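Kelch domain-containing protein (Colletotrichum graminicola M1.001, PDB 5C86) oxidises alcohols, probably at a single copper site, as a fungal member of the galactose oxidase and glyoxal oxidase family AA5. Local coordinates at residues A[135-140]-A[174-179]; A[143-148]-A[162-167]. One frame throughout, in Å; residues are numbered along the deposited sequence.

Overall arrangement
Both contacts tie the loop between strands 131-134 and 147-150, in one four-stranded propeller blade, to the connection that runs on to strand 181-183. Interaction 2 is nested along the chain within the loop closed by interaction 1, their centres about 10 Å apart. Both are partly buried, but only interaction 2 reaches the surface, at Thr143. Interaction 1 sits beside Tyr120, a copper ligand of this enzyme, though the metal is absent from this apo structure, and uses serine hydroxyls, a carboxylate and a phenylalanine ring. Interaction 2, farther from that site, uses backbone amides, an asparagine oxygen, a water and a valine. Arg144 probably joins them, NH2 bonding Ser139 O and its carbonyl oxygen accepting from Gly135 N.

Interaction 1: residues A[135-140]-A[174-179]; sequences GGSFSG and FPDSHA
Phe174 brings CD1 and CE1 of its ring obliquely up to the backbone of Ser137 and Phe138, with CE1 3.6 Å from Phe138 CA and Ser137 OG at the ring's edge, in its plane. Phe174 CZ stands at the edge of the Phe138 ring, 4.3 Å from Phe138 CD1. A type I turn carries the chain from Phe174 to Ser177. Within it, Asp176 O faces the Gly135-Gly136 pair, the double glycine that marks a kelch repeat just after the blade's second strand: Gly135 CA makes a C-H...O contact of 3.2 Å, and Gly136 N adds a weak bond. Phe138 stacks on Tyr120, as a tryptophan does on the corresponding tyrosine in galactose oxidase. Asp176, its CG tucked between backbone N and carbonyl carbon (chi1 61°), offers OD1 to two hydroxyls from opposite faces of the carboxylate. Ser137 OG donates to Asp176 OD1 at 2.6 Å from the syn side, 21° out of the carboxylate plane; Ser177 OG donates to the same OD1 at 2.8 Å from well above it. Ser177 OG also accepts from Ser137 N, 3.1 Å away, in a fairly straight bond (158°), so this hydroxyl bridges the carboxylate to the kelch loop backbone.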
loop_
_atom_site.group_PDB
_atom_site.type_symbol
_atom_site.label_atom_id
_atom_site.label_comp_id
_atom_site.label_asym_id
_atom_site.label_seq_id
_atom_site.Cartn_x
_atom_site.Cartn_y
_atom_site.Cartn_z
ATOM N N GLY A 135 0.908 -12.542 12.114
ATOM C CA GLY A 135 2.364 -12.637 12.033
ATOM C C GLY A 135 3.174 -11.544 12.644
ATOM O O GLY A 135 2.716 -10.737 13.458
ATOM N N GLY A 136 4.437 -11.497 12.255
ATOM C CA GLY A 136 5.313 -10.400 12.591
ATOM C C GLY A 136 6.254 -10.838 13.731
ATOM O O GLY A 136 5.933 -10.587 14.901
ATOM N N SER A 137 7.455 -11.280 13.364
ATOM C CA SER A 137 8.439 -11.713 14.383
ATOM C C SER A 137 9.711 -10.929 14.457
ATOM O O SER A 137 10.742 -11.383 15.044
ATOM C CB SER A 137 8.614 -13.234 14.261
ATOM O OG SER A 137 9.119 -13.644 13.007
ATOM N N PHE A 138 9.702 -9.711 13.943
ATOM C CA PHE A 138 10.811 -8.784 14.155
ATOM C C PHE A 138 10.963 -8.490 15.635
ATOM O O PHE A 138 12.108 -8.338 16.117
ATOM C CB PHE A 138 10.619 -7.528 13.372
ATOM C CG PHE A 138 11.516 -6.402 13.752
ATOM C CD1 PHE A 138 12.820 -6.347 13.311
ATOM C CD2 PHE A 138 11.047 -5.407 14.548
ATOM C CE1 PHE A 138 13.639 -5.250 13.674
ATOM C CE2 PHE A 138 11.855 -4.374 14.955
ATOM C CZ PHE A 138 13.162 -4.311 14.523
ATOM N N SER A 139 9.845 -8.293 16.300
ATOM C CA SER A 139 9.809 -7.930 17.726
ATOM C C SER A 139 8.617 -8.655 18.282
ATOM O O SER A 139 7.908 -9.370 17.548
ATOM C CB SER A 139 9.697 -6.431 17.844
ATOM O OG SER A 139 8.470 -6.074 17.188
ATOM N N GLY A 140 8.459 -8.610 19.610
ATOM C CA GLY A 140 7.317 -9.229 20.210
ATOM C C GLY A 140 7.589 -10.559 20.864
ATOM O O GLY A 140 8.720 -10.883 21.088
ATOM N N PHE A 174 12.088 -14.360 9.822
ATOM C CA PHE A 174 10.742 -13.771 9.904
ATOM C C PHE A 174 9.773 -14.463 8.939
ATOM O O PHE A 174 9.084 -13.774 8.154
ATOM C CB PHE A 174 10.816 -12.271 9.611
ATOM C CG PHE A 174 11.907 -11.552 10.409
ATOM C CD1 PHE A 174 12.027 -11.748 11.761
ATOM C CD2 PHE A 174 12.798 -10.737 9.766
ATOM C CE1 PHE A 174 13.056 -11.093 12.470
ATOM C CE2 PHE A 174 13.771 -10.040 10.463
ATOM C CZ PHE A 174 13.891 -10.230 11.807
ATOM N N PRO A 175 9.705 -15.811 8.918
ATOM C CA PRO A 175 8.920 -16.472 7.922
ATOM C C PRO A 175 7.372 -16.289 8.014
ATOM O O PRO A 175 6.641 -16.695 7.059
ATOM C CB PRO A 175 9.346 -17.967 8.057
ATOM C CG PRO A 175 9.577 -18.076 9.537
ATOM C CD PRO A 175 10.309 -16.805 9.868
ATOM N N ASP A 176 6.919 -15.740 9.126
ATOM C CA ASP A 176 5.533 -15.424 9.376
ATOM C C ASP A 176 5.215 -13.972 9.083
ATOM O O ASP A 176 4.128 -13.507 9.450
ATOM C CB ASP A 176 5.278 -15.691 10.852
ATOM C CG ASP A 176 6.152 -14.830 11.793
ATOM O OD1 ASP A 176 7.196 -14.152 11.388
ATOM O OD2 ASP A 176 5.824 -14.859 13.031
ATOM N N SER A 177 6.116 -13.225 8.466
ATOM C CA SER A 177 5.989 -11.754 8.441
ATOM C C SER A 177 5.649 -11.254 7.014
ATOM O O SER A 177 5.803 -12.015 6.007
ATOM C CB SER A 177 7.283 -11.159 8.931
ATOM O OG SER A 177 7.411 -11.593 10.310
ATOM N N HIS A 178 5.251 -9.991 6.924
ATOM C CA HIS A 178 4.917 -9.317 5.670
ATOM C C HIS A 178 3.923 -10.132 4.832
ATOM O O HIS A 178 4.052 -10.187 3.602
ATOM C CB HIS A 178 6.150 -8.977 4.843
ATOM C CG HIS A 178 7.231 -8.296 5.601
ATOM N ND1 HIS A 178 7.044 -7.259 6.469
ATOM C CD2 HIS A 178 8.544 -8.566 5.602
ATOM C CE1 HIS A 178 8.216 -6.846 6.903
ATOM N NE2 HIS A 178 9.143 -7.662 6.447
ATOM N N ALA A 179 2.931 -10.724 5.461
ATOM C CA ALA A 179 1.906 -11.421 4.688
ATOM C C ALA A 179 1.221 -10.503 3.656
ATOM O O ALA A 179 1.013 -9.270 3.911
ATOM C CB ALA A 179 0.865 -12.015 5.599
#

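Interaction 2: residues A[143-148]-A[162-167]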
loop_
_atom_site.group_PDB
_atom_site.type_symbol
_atom_site.label_atom_id
_atom_site.label_comp_id
_atom_site.label_asym_id
_atom_site.label_seq_id
_atom_site.Cartn_x
_atom_site.Cartn_y
_atom_site.Cartn_z
ATOM N N THR A 143 3.669 -17.066 19.741
ATOM C CA THR A 143 3.240 -17.426 18.390
ATOM C C THR A 143 2.416 -16.252 17.885
ATOM O O THR A 143 1.441 -15.831 18.535
ATOM C CB THR A 143 2.362 -18.677 18.378
ATOM O OG1 THR A 143 3.101 -19.751 18.986
ATOM C CG2 THR A 143 2.010 -19.178 16.990
ATOM N N ARG A 144 2.805 -15.712 16.720
ATOM C CA ARG A 144 2.174 -14.474 16.256
ATOM C C ARG A 144 0.865 -14.709 15.485
ATOM O O ARG A 144 0.691 -14.356 14.319
ATOM C CB ARG A 144 3.185 -13.686 15.428
ATOM C CG ARG A 144 4.540 -13.464 16.124
ATOM C CD ARG A 144 4.597 -12.500 17.348
ATOM N NE ARG A 144 5.989 -11.969 17.486
ATOM C CZ ARG A 144 7.029 -12.675 17.890
ATOM N NH1 ARG A 144 6.830 -13.890 18.386
ATOM N NH2 ARG A 144 8.250 -12.155 17.871
ATOM N N ASN A 145 -0.120 -15.262 16.157
ATOM C CA ASN A 145 -1.394 -15.557 15.628
ATOM C C ASN A 145 -2.267 -14.327 15.351
ATOM O O ASN A 145 -1.865 -13.204 15.625
ATOM C CB ASN A 145 -2.139 -16.570 16.518
ATOM C CG ASN A 145 -1.440 -17.892 16.587
ATOM O OD1 ASN A 145 -1.004 -18.437 15.584
ATOM N ND2 ASN A 145 -1.433 -18.502 17.772
ATOM N N GLY A 146 -3.394 -14.602 14.694
ATOM C CA GLY A 146 -4.281 -13.510 14.248
ATOM C C GLY A 146 -5.065 -12.856 15.327
ATOM O O GLY A 146 -5.484 -13.529 16.301
ATOM N N GLU A 147 -5.248 -11.526 15.230
ATOM C CA GLU A 147 -6.094 -10.803 16.119
ATOM C C GLU A 147 -6.767 -9.687 15.355
ATOM O O GLU A 147 -6.271 -9.251 14.291
ATOM C CB GLU A 147 -5.383 -10.305 17.335
ATOM C CG GLU A 147 -4.227 -9.290 17.174
ATOM C CD GLU A 147 -3.661 -8.926 18.517
ATOM O OE1 GLU A 147 -2.474 -9.217 18.760
ATOM O OE2 GLU A 147 -4.383 -8.293 19.318
ATOM N N VAL A 148 -7.824 -9.174 15.936
ATOM C CA VAL A 148 -8.649 -8.144 15.250
ATOM C C VAL A 148 -9.017 -7.015 16.179
ATOM O O VAL A 148 -9.387 -7.236 17.357
ATOM C CB VAL A 148 -9.812 -8.784 14.564
ATOM C CG1 VAL A 148 -10.839 -9.440 15.505
ATOM C CG2 VAL A 148 -10.537 -7.764 13.641
ATOM N N CYS A 162 -7.818 -18.236 13.576
ATOM C CA CYS A 162 -6.818 -17.584 12.644
ATOM C C CYS A 162 -5.371 -17.715 13.105
ATOM O O CYS A 162 -4.725 -16.742 13.433
ATOM C CB CYS A 162 -7.150 -16.104 12.483
ATOM S SG CYS A 162 -8.815 -15.734 11.907
ATOM N N PRO A 163 -4.859 -18.958 13.136
ATOM C CA PRO A 163 -3.525 -19.251 13.451
ATOM C C PRO A 163 -2.606 -18.798 12.343
ATOM O O PRO A 163 -2.980 -18.835 11.158
ATOM C CB PRO A 163 -3.529 -20.805 13.480
ATOM C CG PRO A 163 -4.560 -21.212 12.533
ATOM C CD PRO A 163 -5.628 -20.183 12.819
ATOM N N VAL A 164 -1.403 -18.412 12.715
ATOM C CA VAL A 164 -0.414 -18.054 11.732
ATOM C C VAL A 164 0.198 -19.243 11.008
ATOM O O VAL A 164 0.746 -19.089 9.907
ATOM C CB VAL A 164 0.656 -17.110 12.339
ATOM C CG1 VAL A 164 1.601 -17.841 13.266
ATOM C CG2 VAL A 164 1.422 -16.390 11.257
ATOM N N LYS A 165 0.231 -20.446 11.626
ATOM C CA LYS A 165 0.930 -21.554 11.016
ATOM C C LYS A 165 0.724 -21.770 9.543
ATOM O O LYS A 165 1.736 -21.934 8.819
ATOM C CB LYS A 165 0.662 -22.883 11.770
ATOM C CG LYS A 165 1.540 -24.063 11.346
ATOM C CD LYS A 165 1.147 -25.297 12.255
ATOM C CE LYS A 165 1.800 -26.575 11.793
ATOM N NZ LYS A 165 3.278 -26.429 11.826
ATOM N N PRO A 166 -0.558 -21.740 9.022
ATOM C CA PRO A 166 -0.793 -22.051 7.606
ATOM C C PRO A 166 0.006 -21.134 6.636
ATOM O O PRO A 166 0.279 -21.550 5.545
ATOM C CB PRO A 166 -2.319 -21.860 7.407
ATOM C CG PRO A 166 -2.870 -21.990 8.761
ATOM C CD PRO A 166 -1.832 -21.572 9.743
ATOM N N LEU A 167 0.276 -19.898 7.048
ATOM C CA LEU A 167 0.986 -18.942 6.096
ATOM C C LEU A 167 2.472 -18.932 6.285
ATOM O O LEU A 167 3.169 -18.332 5.464
ATOM C CB LEU A 167 0.412 -17.539 6.260
ATOM C CG LEU A 167 0.652 -16.757 7.568
ATOM C CD1 LEU A 167 2.062 -16.253 7.767
ATOM C CD2 LEU A 167 -0.324 -15.586 7.618
HETATM O O HOH W 1 -0.096 -20.841 14.627
#
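Where one kelch blade of the propeller gives way to the next, the chain entering its third strand, 147-150, is pinned to the start of the linker that leaves its fourth strand, 155-158. Gly146 N donates to Cys162 O at 2.8 Å; the absence of a side chain on this glycine lets the linker backbone lie close. One residue earlier, Asn145 turns its amide across to the linker with CG beside its backbone N (chi1 -63°), and OD1 accepts a hydrogen bond from Val164 N at 2.9 Å. That bond is nearly straight, 171° at the hydrogen, and lies in the carbonyl plane on a lone pair. Val164 points its side chain back at the loop: CB is 3.4 Å from the carbonyl O of Arg144, the central residue of an inverse gamma turn, CG1 lies 3.5 Å from Asn145 OD1, and CG1 also touches Thr143 CG2. The same valine rests on Ile134 of strand 131-134. The Arg144 guanidinium leads away from the linker, with NH1 bonded to Gly142 O. Asn145 OD1 has a second donor, a water 2.7 Å away, which accepts from Lys165 N at 3.0 Å where the 3-10 segment 165-167 begins.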